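Local coordinates for protein cytolethal distending toxin subunit B (Escherichia coli, PDB 2F1N) that nicks DNA as the endonuclease subunit of the tripartite cytolethal distending toxin and very probably causes the DNA damage that arrests intoxicated cells in G2/M, at residues A[147-150]-A[154-157]; A[124-129]-A[160-165]; A[192-197]-A[205-210]; A[20-25]-A[183-188]; A[213-216]-A[220-223]. All blocks are in the same frame, centred on the assembly; numbering follows the deposited sequence.

Interaction 1. Residues A[147-150]-A[154-157]; sequences HAIA and NDAP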
# COMPACT_ATOMS: atom_id res chain seq x y z
N HIS A 147 -2.98 -5.10 -5.00
CA HIS A 147 -4.31 -5.69 -4.92
C HIS A 147 -4.35 -6.92 -5.81
O HIS A 147 -4.61 -6.84 -7.02
CB HIS A 147 -5.37 -4.68 -5.35
CG HIS A 147 -6.76 -5.22 -5.22
ND1 HIS A 147 -7.85 -4.60 -5.81
CD2 HIS A 147 -7.24 -6.33 -4.58
CE1 HIS A 147 -8.94 -5.30 -5.54
NE2 HIS A 147 -8.61 -6.36 -4.80
N ALA A 148 -4.11 -8.09 -5.21
CA ALA A 148 -4.04 -9.34 -5.96
C ALA A 148 -5.44 -9.75 -6.36
O ALA A 148 -6.39 -9.28 -5.77
CB ALA A 148 -3.37 -10.43 -5.09
N ILE A 149 -5.55 -10.63 -7.37
CA ILE A 149 -6.85 -11.00 -7.92
C ILE A 149 -7.59 -11.89 -6.96
O ILE A 149 -6.97 -12.75 -6.31
CB ILE A 149 -6.66 -11.72 -9.26
CG1 ILE A 149 -5.98 -10.80 -10.28
CG2 ILE A 149 -8.08 -12.24 -9.81
CD1 ILE A 149 -5.35 -11.61 -11.45
N ALA A 150 -8.91 -11.68 -6.84
CA ALA A 150 -9.68 -12.56 -5.97
C ALA A 150 -10.03 -13.80 -6.81
O ALA A 150 -11.05 -13.86 -7.52
CB ALA A 150 -10.95 -11.85 -5.44
N ASN A 154 -3.92 -17.31 -7.03
CA ASN A 154 -3.80 -15.98 -7.64
C ASN A 154 -2.37 -15.47 -7.77
O ASN A 154 -1.38 -16.23 -7.63
CB ASN A 154 -4.68 -15.00 -6.84
CG ASN A 154 -4.06 -14.59 -5.49
OD1 ASN A 154 -2.96 -15.06 -5.09
ND2 ASN A 154 -4.75 -13.71 -4.77
N ASP A 155 -2.27 -14.18 -8.08
CA ASP A 155 -0.99 -13.55 -8.39
C ASP A 155 -0.20 -12.98 -7.20
O ASP A 155 0.88 -12.36 -7.39
CB ASP A 155 -1.21 -12.50 -9.47
CG ASP A 155 -2.22 -11.41 -9.09
OD1 ASP A 155 -3.18 -11.67 -8.27
OD2 ASP A 155 -2.16 -10.27 -9.61
N ALA A 156 -0.68 -13.22 -5.98
CA ALA A 156 0.03 -12.65 -4.82
C ALA A 156 1.51 -13.03 -4.75
O ALA A 156 2.35 -12.12 -4.57
CB ALA A 156 -0.69 -12.95 -3.49
N PRO A 157 1.90 -14.31 -4.87
CA PRO A 157 3.34 -14.63 -4.79
C PRO A 157 4.16 -13.91 -5.89
O PRO A 157 5.26 -13.41 -5.62
CB PRO A 157 3.39 -16.13 -5.00
CG PRO A 157 2.03 -16.66 -4.50
CD PRO A 157 1.08 -15.54 -4.99
O HOH W 1 -3.16 -7.90 -9.06
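A148 is the first residue of 147-150 to touch the turn at 154-157, although one step earlier H147 O is linked to D155 OD2 through a water. The methyl group of A148 points into that turn. A148 CB lies 3.4 Å from D155 OD1 and 4.0 Å from A156 CB, so a carboxylate and the first residue of the helix share one small apolar surface. I149 then makes both direct hydrogen bonds. I149 N donates to the syn lone pair of D155 OD1 at 2.7 Å, almost straight at 174°. D155 can meet it because its CG sits between its own backbone N and carbonyl carbon (chi1 58°), which turns the carboxylate back across the I149 side chain at about a right angle. I149 O accepts from N154 ND2 at 2.9 Å, within the amide plane of N154; the same nitrogen also bonds F186 O. N154 OD1 is shared as well, between A156 N (3.1 Å, from above the carbonyl plane) and R188 NE. D155 holds the N-cap position, but its carboxylate, turned to I149 N, makes no capping bond. The bond from A156 N to N154 OD1 closes an Asx turn where helix 156-168 begins.

Interaction 2. Residues A[124-129]-A[160-165]; sequences SPVRQG and VEEVYN
This is a small polar surface contact in which the carboxylate of E162, on helix 156-168, reaches S124 and V126 in the loop that joins strands 119-123 and 133-138. E162 spans the gap by stretching out: CG lies anti to the backbone N (chi1 -173°) and the chain stays extended beyond it, which carries the acid group away from the helix. E162 OE1 then comes to 2.7 Å from S124 O. The other oxygen, E162 OE2, is 2.6 Å from a water that also lies 3.2 Å from P125 O, so two successive loop carbonyls face the same acid group, one directly and one through solvent. V126 supplies the apolar part. Its CG2 methyl lies over the carboxylate, with V126 CG2 3.5 Å from E162 OE1 and 3.7 Å from E162 CD, while the two side chains run past each other in opposite directions. Beyond E162, V126 also rests on A158 and L159, about one turn earlier in the same helix, and R127 NH1 bonds N153 O just before it. The far side of the helix faces inward, with V160 and V163 packed on strand 179-183 and Y164 against helix 199-203.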
# COMPACT_ATOMS: atom_id res chain seq x y z
N SER A 124 4.50 -3.38 -13.76
CA SER A 124 3.43 -3.95 -14.56
C SER A 124 2.73 -5.10 -13.85
O SER A 124 3.31 -5.78 -13.00
CB SER A 124 4.01 -4.40 -15.92
OG SER A 124 4.49 -3.22 -16.57
N PRO A 125 1.46 -5.32 -14.18
CA PRO A 125 0.74 -6.47 -13.67
C PRO A 125 1.49 -7.74 -14.02
O PRO A 125 2.13 -7.78 -15.08
CB PRO A 125 -0.58 -6.46 -14.47
CG PRO A 125 -0.77 -5.01 -14.83
CD PRO A 125 0.63 -4.46 -15.06
N VAL A 126 1.39 -8.73 -13.17
CA VAL A 126 2.11 -9.99 -13.38
C VAL A 126 1.24 -11.06 -13.98
O VAL A 126 1.72 -12.17 -14.28
CB VAL A 126 2.74 -10.51 -12.07
CG1 VAL A 126 3.60 -11.71 -12.35
CG2 VAL A 126 3.61 -9.38 -11.43
N ARG A 127 -0.02 -10.73 -14.22
CA ARG A 127 -0.99 -11.69 -14.77
C ARG A 127 -2.05 -10.90 -15.55
O ARG A 127 -2.43 -9.79 -15.16
CB ARG A 127 -1.64 -12.46 -13.60
CG ARG A 127 -2.53 -13.63 -13.96
CD ARG A 127 -3.02 -14.41 -12.77
NE ARG A 127 -1.92 -15.14 -12.12
CZ ARG A 127 -2.08 -16.18 -11.31
NH1 ARG A 127 -3.29 -16.65 -11.04
NH2 ARG A 127 -1.02 -16.77 -10.79
N GLN A 128 -2.55 -11.47 -16.65
CA GLN A 128 -3.69 -10.87 -17.32
C GLN A 128 -4.86 -10.69 -16.38
O GLN A 128 -5.25 -11.62 -15.66
CB GLN A 128 -4.11 -11.69 -18.54
CG GLN A 128 -3.97 -10.92 -19.83
CD GLN A 128 -4.47 -11.72 -21.02
OE1 GLN A 128 -5.61 -11.53 -21.47
NE2 GLN A 128 -3.65 -12.64 -21.52
N GLY A 129 -5.39 -9.48 -16.37
CA GLY A 129 -6.44 -9.10 -15.44
C GLY A 129 -5.99 -8.72 -14.04
O GLY A 129 -6.82 -8.41 -13.18
N VAL A 160 4.85 -10.24 -5.07
CA VAL A 160 5.92 -10.08 -4.08
C VAL A 160 7.25 -10.32 -4.80
O VAL A 160 8.22 -9.58 -4.58
CB VAL A 160 5.81 -11.06 -2.90
CG1 VAL A 160 7.02 -10.92 -1.94
CG2 VAL A 160 4.52 -10.79 -2.10
N GLU A 161 7.28 -11.36 -5.63
CA GLU A 161 8.49 -11.69 -6.38
C GLU A 161 8.93 -10.56 -7.35
O GLU A 161 10.15 -10.27 -7.50
CB GLU A 161 8.37 -13.05 -7.07
CG GLU A 161 8.24 -14.18 -6.04
CD GLU A 161 7.65 -15.46 -6.56
OE1 GLU A 161 7.19 -15.52 -7.73
OE2 GLU A 161 7.61 -16.44 -5.76
N GLU A 162 7.95 -9.91 -7.96
CA GLU A 162 8.24 -8.77 -8.81
C GLU A 162 8.95 -7.63 -8.06
O GLU A 162 9.88 -7.05 -8.59
CB GLU A 162 7.01 -8.23 -9.55
CG GLU A 162 7.39 -7.13 -10.57
CD GLU A 162 6.30 -6.80 -11.58
OE1 GLU A 162 5.24 -6.32 -11.18
OE2 GLU A 162 6.50 -7.01 -12.79
N VAL A 163 8.52 -7.34 -6.83
CA VAL A 163 9.14 -6.27 -6.05
C VAL A 163 10.54 -6.70 -5.66
O VAL A 163 11.49 -5.93 -5.80
CB VAL A 163 8.34 -5.96 -4.76
CG1 VAL A 163 9.12 -4.97 -3.87
CG2 VAL A 163 6.93 -5.39 -5.14
N TYR A 164 10.69 -7.92 -5.17
CA TYR A 164 12.03 -8.39 -4.80
C TYR A 164 13.00 -8.30 -6.01
O TYR A 164 14.14 -7.83 -5.91
CB TYR A 164 11.92 -9.88 -4.41
CG TYR A 164 13.25 -10.59 -4.31
CD1 TYR A 164 14.02 -10.50 -3.15
CD2 TYR A 164 13.72 -11.37 -5.37
CE1 TYR A 164 15.24 -11.20 -3.07
CE2 TYR A 164 14.93 -12.02 -5.30
CZ TYR A 164 15.68 -11.94 -4.15
OH TYR A 164 16.88 -12.65 -4.08
N ASN A 165 12.55 -8.79 -7.16
CA ASN A 165 13.43 -8.76 -8.35
C ASN A 165 13.71 -7.35 -8.88
O ASN A 165 14.81 -7.09 -9.43
CB ASN A 165 12.93 -9.71 -9.44
CG ASN A 165 13.18 -11.18 -9.08
OD1 ASN A 165 14.33 -11.61 -8.90
ND2 ASN A 165 12.13 -11.96 -8.99
O HOH W 2 5.32 -7.78 -14.93

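Interaction 3. Residues A[192-197]-A[205-210]; sequences DLEMNL and SEIISP
I207, pointing from strand 205-208 toward helix 190-194, sets its terminal methyl against both L193 and E194. Beyond CG1 the isoleucine chain is straight (chi2 179°), and CD1 alone makes the apolar contact with L193: I207 CD1 lies 4.0 Å from L193 CD2 and nearly as close to CB and CG of that residue, so the leucine meets it along its flank. E194 touches the same methyl at two points. E194 CB is 3.6 Å from I207 CD1, and the carboxylate folds back over the isoleucine, where E194 OE1 is 3.4 Å from I207 CD1. That return depends on the bend at chi2 (69°), which swings the acid group toward the strand. The two chains lie alongside each other, pointing opposite ways. At the end of E194 a water donates to E194 OE1 at 2.7 Å and to S205 OG at the same distance, joining helix and strand through solvent. S205 OG also bonds V201 O, and E194 OE2 has a long, weak ion pair with R202. Residues 192-197 belong to the nuclear localization signal of the toxin. Chemically the junction is mixed: one methyl meets a buried leucine and a partly exposed glutamate, and the polar link across it runs through a water, without a direct bond between the segments.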
# COMPACT_ATOMS: atom_id res chain seq x y z
N ASP A 192 -0.57 -18.96 3.32
CA ASP A 192 -0.76 -19.36 1.95
C ASP A 192 0.14 -18.62 0.97
O ASP A 192 0.60 -19.20 0.01
CB ASP A 192 -2.22 -19.20 1.53
CG ASP A 192 -2.52 -19.88 0.26
OD1 ASP A 192 -2.45 -21.14 0.23
OD2 ASP A 192 -2.82 -19.29 -0.79
N LEU A 193 0.38 -17.33 1.22
CA LEU A 193 1.37 -16.61 0.44
C LEU A 193 2.80 -17.13 0.74
O LEU A 193 3.55 -17.39 -0.20
CB LEU A 193 1.30 -15.13 0.82
CG LEU A 193 2.31 -14.22 0.12
CD1 LEU A 193 2.22 -14.31 -1.44
CD2 LEU A 193 2.00 -12.79 0.63
N GLU A 194 3.16 -17.27 2.01
CA GLU A 194 4.55 -17.58 2.41
C GLU A 194 5.02 -18.87 1.76
O GLU A 194 6.14 -18.92 1.20
CB GLU A 194 4.66 -17.66 3.95
CG GLU A 194 6.04 -18.10 4.46
CD GLU A 194 7.13 -17.06 4.23
OE1 GLU A 194 6.82 -15.93 3.78
OE2 GLU A 194 8.32 -17.37 4.52
N MET A 195 4.16 -19.90 1.78
CA MET A 195 4.52 -21.25 1.27
C MET A 195 4.66 -21.34 -0.25
O MET A 195 5.19 -22.32 -0.79
CB MET A 195 3.60 -22.35 1.82
CG MET A 195 2.34 -22.61 0.97
SD MET A 195 1.06 -23.55 1.83
CE MET A 195 1.23 -25.15 1.23
N ASN A 196 4.16 -20.31 -0.94
CA ASN A 196 4.20 -20.20 -2.38
C ASN A 196 5.23 -19.19 -2.91
O ASN A 196 5.28 -18.92 -4.10
CB ASN A 196 2.77 -20.00 -2.91
CG ASN A 196 1.98 -21.30 -2.82
OD1 ASN A 196 2.33 -22.24 -3.52
ND2 ASN A 196 0.96 -21.37 -1.94
N LEU A 197 6.06 -18.67 -2.02
CA LEU A 197 7.20 -17.86 -2.44
C LEU A 197 8.43 -18.72 -2.70
O LEU A 197 8.58 -19.78 -2.10
CB LEU A 197 7.54 -16.82 -1.36
CG LEU A 197 6.44 -15.80 -1.11
CD1 LEU A 197 6.75 -15.06 0.14
CD2 LEU A 197 6.31 -14.85 -2.31
N SER A 205 12.45 -11.79 3.12
CA SER A 205 11.30 -11.04 3.53
C SER A 205 10.62 -11.65 4.76
O SER A 205 10.95 -12.76 5.19
CB SER A 205 10.27 -10.97 2.38
OG SER A 205 9.83 -12.28 2.07
N GLU A 206 9.66 -10.92 5.31
CA GLU A 206 8.82 -11.45 6.38
C GLU A 206 7.41 -10.95 6.14
O GLU A 206 7.20 -9.81 5.69
CB GLU A 206 9.35 -10.96 7.75
CG GLU A 206 9.39 -9.46 7.90
CD GLU A 206 10.07 -8.99 9.19
OE1 GLU A 206 10.46 -9.85 10.01
OE2 GLU A 206 10.17 -7.75 9.37
N ILE A 207 6.44 -11.79 6.45
CA ILE A 207 5.04 -11.38 6.32
C ILE A 207 4.61 -10.83 7.67
O ILE A 207 4.85 -11.46 8.69
CB ILE A 207 4.20 -12.56 5.85
CG1 ILE A 207 4.64 -12.96 4.41
CG2 ILE A 207 2.72 -12.19 5.86
CD1 ILE A 207 3.90 -14.13 3.85
N ILE A 208 4.01 -9.63 7.68
CA ILE A 208 3.52 -9.02 8.93
C ILE A 208 2.00 -8.93 8.84
O ILE A 208 1.46 -8.12 8.10
CB ILE A 208 4.20 -7.62 9.14
CG1 ILE A 208 5.71 -7.74 9.01
CG2 ILE A 208 3.86 -6.99 10.53
CD1 ILE A 208 6.37 -6.46 8.60
N SER A 209 1.30 -9.76 9.61
CA SER A 209 -0.16 -9.87 9.48
C SER A 209 -0.80 -9.82 10.84
O SER A 209 -0.18 -10.24 11.83
CB SER A 209 -0.56 -11.17 8.76
OG SER A 209 0.06 -12.27 9.38
N PRO A 210 -2.04 -9.32 10.90
CA PRO A 210 -2.73 -9.23 12.19
C PRO A 210 -3.30 -10.59 12.60
O PRO A 210 -3.56 -11.47 11.79
CB PRO A 210 -3.84 -8.20 11.94
CG PRO A 210 -4.22 -8.40 10.48
CD PRO A 210 -2.89 -8.82 9.79
O HOH W 3 8.71 -14.00 3.88

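Interaction 4. Residues A[20-25]-A[183-188]; sequences TWNLQG and LGDFNR
Where the two sheets of the DNase I-like fold meet, N22 on strand 18-25 is hydrogen-bonded to D185 of the Gly-Asp-Phe-Asn sequence that follows strand 179-183. N22 ND2 donates to the anti lone pair of D185 OD2 at 3.0 Å. The bond is bent (147°), and the amide and carboxylate planes stand 49° apart, but the acceptor stays in the plane of the amide. Both groups reach out from extended backbones, each CG lying anti to its backbone N (N22 chi1 175°). Local bonds hold each partner in its rotation. N22 OD1 accepts from Q24 N at 3.0 Å in the carbonyl plane, an Asx turn, and D185 OD1 takes a weak bond from N187 N. N22 ND2 is also hydrogen-bonded to E55 OE2, so this nitrogen is gripped by two carboxylates. Nearer the middle of the fold, T20 packs against the corner of the chain at G184. T20 CB is 3.8 Å from L183 CB, and T20 OG1, hydrogen-bonded to Q54 NE2, lies 3.4 Å from G184 CA. Asparagine, glutamate and aspartate are gathered here much as in the active site of DNase I relatives. D185 further touches D222 and H254, while L183 touches A52 on strand 50-56 and A224 on strand 222-228.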
# COMPACT_ATOMS: atom_id res chain seq x y z
N THR A 20 -2.82 -0.18 5.50
CA THR A 20 -3.39 -0.51 4.21
C THR A 20 -4.92 -0.63 4.38
O THR A 20 -5.39 -1.10 5.44
CB THR A 20 -2.76 -1.81 3.69
OG1 THR A 20 -3.40 -2.18 2.46
CG2 THR A 20 -3.05 -3.01 4.63
N TRP A 21 -5.67 -0.14 3.39
CA TRP A 21 -7.11 -0.27 3.43
C TRP A 21 -7.72 -0.46 2.04
O TRP A 21 -7.47 0.33 1.13
CB TRP A 21 -7.68 1.00 4.10
CG TRP A 21 -9.17 0.88 4.42
CD1 TRP A 21 -9.85 -0.27 4.72
CD2 TRP A 21 -10.15 1.93 4.41
NE1 TRP A 21 -11.19 0.00 4.92
CE2 TRP A 21 -11.40 1.35 4.73
CE3 TRP A 21 -10.09 3.32 4.18
CZ2 TRP A 21 -12.58 2.11 4.84
CZ3 TRP A 21 -11.25 4.07 4.26
CH2 TRP A 21 -12.48 3.46 4.60
N ASN A 22 -8.50 -1.52 1.86
CA ASN A 22 -9.26 -1.67 0.63
C ASN A 22 -10.61 -1.03 0.94
O ASN A 22 -11.39 -1.54 1.76
CB ASN A 22 -9.40 -3.17 0.32
CG ASN A 22 -10.28 -3.47 -0.89
OD1 ASN A 22 -11.11 -2.68 -1.27
ND2 ASN A 22 -10.10 -4.65 -1.49
N LEU A 23 -10.86 0.12 0.34
CA LEU A 23 -12.04 0.86 0.74
C LEU A 23 -13.26 0.54 -0.11
O LEU A 23 -14.34 1.10 0.15
CB LEU A 23 -11.76 2.36 0.88
CG LEU A 23 -11.30 3.24 -0.26
CD1 LEU A 23 -12.52 3.59 -1.13
CD2 LEU A 23 -10.66 4.51 0.25
N GLN A 24 -13.10 -0.39 -1.06
CA GLN A 24 -14.23 -0.90 -1.85
C GLN A 24 -15.02 0.26 -2.43
O GLN A 24 -16.26 0.32 -2.32
CB GLN A 24 -15.11 -1.81 -0.98
CG GLN A 24 -14.45 -3.15 -0.73
CD GLN A 24 -15.46 -4.21 -0.20
OE1 GLN A 24 -16.36 -3.90 0.58
NE2 GLN A 24 -15.32 -5.44 -0.68
N GLY A 25 -14.27 1.16 -3.08
CA GLY A 25 -14.78 2.41 -3.56
C GLY A 25 -15.05 2.28 -5.05
O GLY A 25 -14.56 1.36 -5.72
N LEU A 183 2.11 -3.36 0.94
CA LEU A 183 0.93 -3.29 1.81
C LEU A 183 -0.26 -3.52 0.90
O LEU A 183 -0.38 -2.85 -0.12
CB LEU A 183 0.81 -1.87 2.37
CG LEU A 183 1.89 -1.50 3.40
CD1 LEU A 183 2.24 0.02 3.38
CD2 LEU A 183 1.32 -1.90 4.77
N GLY A 184 -1.09 -4.48 1.22
CA GLY A 184 -2.25 -4.60 0.35
C GLY A 184 -3.16 -5.73 0.65
O GLY A 184 -3.06 -6.35 1.73
N ASP A 185 -4.12 -5.88 -0.27
CA ASP A 185 -5.07 -6.97 -0.23
C ASP A 185 -4.50 -8.06 -1.11
O ASP A 185 -4.56 -8.02 -2.35
CB ASP A 185 -6.44 -6.47 -0.72
CG ASP A 185 -7.49 -7.55 -0.74
OD1 ASP A 185 -7.20 -8.76 -0.45
OD2 ASP A 185 -8.65 -7.25 -1.12
N PHE A 186 -3.95 -9.07 -0.45
CA PHE A 186 -3.31 -10.16 -1.17
C PHE A 186 -4.28 -11.26 -1.57
O PHE A 186 -3.93 -12.16 -2.34
CB PHE A 186 -2.17 -10.74 -0.32
CG PHE A 186 -1.03 -9.79 -0.16
CD1 PHE A 186 -0.08 -9.65 -1.19
CD2 PHE A 186 -0.89 -9.02 0.99
CE1 PHE A 186 0.99 -8.73 -1.05
CE2 PHE A 186 0.20 -8.11 1.16
CZ PHE A 186 1.13 -7.98 0.13
N ASN A 187 -5.50 -11.20 -1.03
CA ASN A 187 -6.58 -12.13 -1.43
C ASN A 187 -6.23 -13.61 -1.25
O ASN A 187 -6.81 -14.47 -1.91
CB ASN A 187 -7.07 -11.84 -2.88
CG ASN A 187 -8.36 -11.04 -2.89
OD1 ASN A 187 -9.29 -11.32 -2.10
ND2 ASN A 187 -8.42 -10.03 -3.73
N ARG A 188 -5.34 -13.87 -0.31
CA ARG A 188 -5.01 -15.20 0.25
C ARG A 188 -4.45 -14.97 1.64
O ARG A 188 -3.97 -13.86 1.94
CB ARG A 188 -4.05 -15.97 -0.66
CG ARG A 188 -2.67 -15.32 -0.82
CD ARG A 188 -1.70 -16.34 -1.48
NE ARG A 188 -1.97 -16.57 -2.89
CZ ARG A 188 -1.41 -17.58 -3.60
NH1 ARG A 188 -0.64 -18.48 -2.99
NH2 ARG A 188 -1.63 -17.70 -4.91

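Interaction 5. Residues A[213-216]-A[220-223]; sequences ATQT and TLDY
Two hydrogen bonds join the segments, both made by T214 OG1. T214 OG1 accepts from L221 N at 3.0 Å (157°) and donates to D222 OD2 at 2.7 Å. It is placed for both because chi1 of 66° tucks it between the backbone N and the carbonyl carbon of T214, leaving CG2 to turn toward the strand. D222 OD2 receives it on the anti side, 20° out of the carboxylate plane, and is also hydrogen-bonded to H254 ND1, an Asp-His pairing like that of DNase I. T214 is placed as a second-shell residue would be, and the bond is consistent with its steadying the D222 carboxylate. The remaining contacts are van der Waals. The methyl L221 CD1 sits against the amide of Q215, 3.6 Å from Q215 CD, with OE1 and NE2 almost equally far. T214 CG2 meets T220 CG2 at 4.1 Å and lies 3.4 Å from D222 O, a buried carbonyl with no hydrogen-bonding partner in the model. T220 OG1 is 3.7 Å from A213 CA and finds its own bond at A212 O. The tight loop so formed leads into strand 222-228: Y223 stacks on F186 and touches helix 190-194, while T214 and D222 both lean on V257 of strand 257-261 in the other sheet.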
# COMPACT_ATOMS: atom_id res chain seq x y z
N ALA A 213 -9.22 -11.39 11.60
CA ALA A 213 -9.69 -11.28 10.26
C ALA A 213 -9.68 -9.82 9.82
O ALA A 213 -9.80 -8.90 10.68
CB ALA A 213 -11.09 -11.80 10.18
N THR A 214 -9.50 -9.61 8.51
CA THR A 214 -9.41 -8.25 7.98
C THR A 214 -10.59 -7.94 7.08
O THR A 214 -10.68 -6.85 6.51
CB THR A 214 -8.10 -7.99 7.17
OG1 THR A 214 -8.10 -8.80 5.99
CG2 THR A 214 -6.88 -8.39 7.94
N GLN A 215 -11.49 -8.90 6.98
CA GLN A 215 -12.72 -8.68 6.28
C GLN A 215 -13.87 -9.42 6.96
O GLN A 215 -13.67 -10.12 7.95
CB GLN A 215 -12.64 -8.92 4.75
CG GLN A 215 -12.05 -10.23 4.28
CD GLN A 215 -12.74 -10.71 2.97
OE1 GLN A 215 -12.89 -9.96 1.99
NE2 GLN A 215 -13.17 -11.94 2.97
N THR A 216 -15.07 -9.19 6.47
CA THR A 216 -16.25 -9.62 7.24
C THR A 216 -16.51 -11.12 7.11
O THR A 216 -17.51 -11.63 7.66
CB THR A 216 -17.49 -8.86 6.75
OG1 THR A 216 -17.52 -8.91 5.33
CG2 THR A 216 -17.38 -7.36 7.06
N THR A 220 -8.09 -13.38 6.68
CA THR A 220 -7.04 -12.39 6.89
C THR A 220 -6.38 -12.20 5.51
O THR A 220 -5.56 -13.00 5.10
CB THR A 220 -6.03 -12.95 7.90
OG1 THR A 220 -6.69 -13.09 9.18
CG2 THR A 220 -4.87 -11.96 8.16
N LEU A 221 -6.82 -11.17 4.78
CA LEU A 221 -6.40 -10.96 3.40
C LEU A 221 -5.54 -9.72 3.21
O LEU A 221 -4.92 -9.54 2.15
CB LEU A 221 -7.63 -10.81 2.51
CG LEU A 221 -8.55 -12.03 2.50
CD1 LEU A 221 -9.71 -11.80 1.47
CD2 LEU A 221 -7.83 -13.34 2.25
N ASP A 222 -5.56 -8.84 4.21
CA ASP A 222 -4.93 -7.50 4.08
C ASP A 222 -3.79 -7.45 5.09
O ASP A 222 -4.03 -7.54 6.30
CB ASP A 222 -5.97 -6.43 4.44
CG ASP A 222 -7.18 -6.51 3.58
OD1 ASP A 222 -7.08 -6.04 2.41
OD2 ASP A 222 -8.28 -7.06 3.94
N TYR A 223 -2.59 -7.24 4.61
CA TYR A 223 -1.44 -7.25 5.51
C TYR A 223 -0.23 -6.72 4.77
O TYR A 223 -0.38 -6.06 3.73
CB TYR A 223 -1.26 -8.69 6.08
CG TYR A 223 -1.27 -9.81 5.07
CD1 TYR A 223 -0.09 -10.23 4.45
CD2 TYR A 223 -2.47 -10.51 4.76
CE1 TYR A 223 -0.10 -11.29 3.50
CE2 TYR A 223 -2.51 -11.56 3.79
CZ TYR A 223 -1.33 -11.94 3.19
OH TYR A 223 -1.35 -12.94 2.27

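How the interactions relate
Interactions 1 and 4 are buried, interactions 3 and 5 partly so, and interaction 2 lies at the surface. Interactions 1 and 2 share helix 156-168, one at its start and the other along its outer flank, and R127 of the loop of interaction 2 packs on I149, N154 and D155 of interaction 1. R188 ties interaction 1 to interaction 4 through N154 and interaction 4 to interaction 3 through D192; its carbonyl meets Y223 of interaction 5. Interactions 3 and 5 approach neighbouring strands of one sheet. Direct side-chain hydrogen bonds cross 1, 4 and 5, with 4 and 5 meeting where D185 lies against D222, whereas 2 and 3 set a glutamate against aliphatic methyls and add waters.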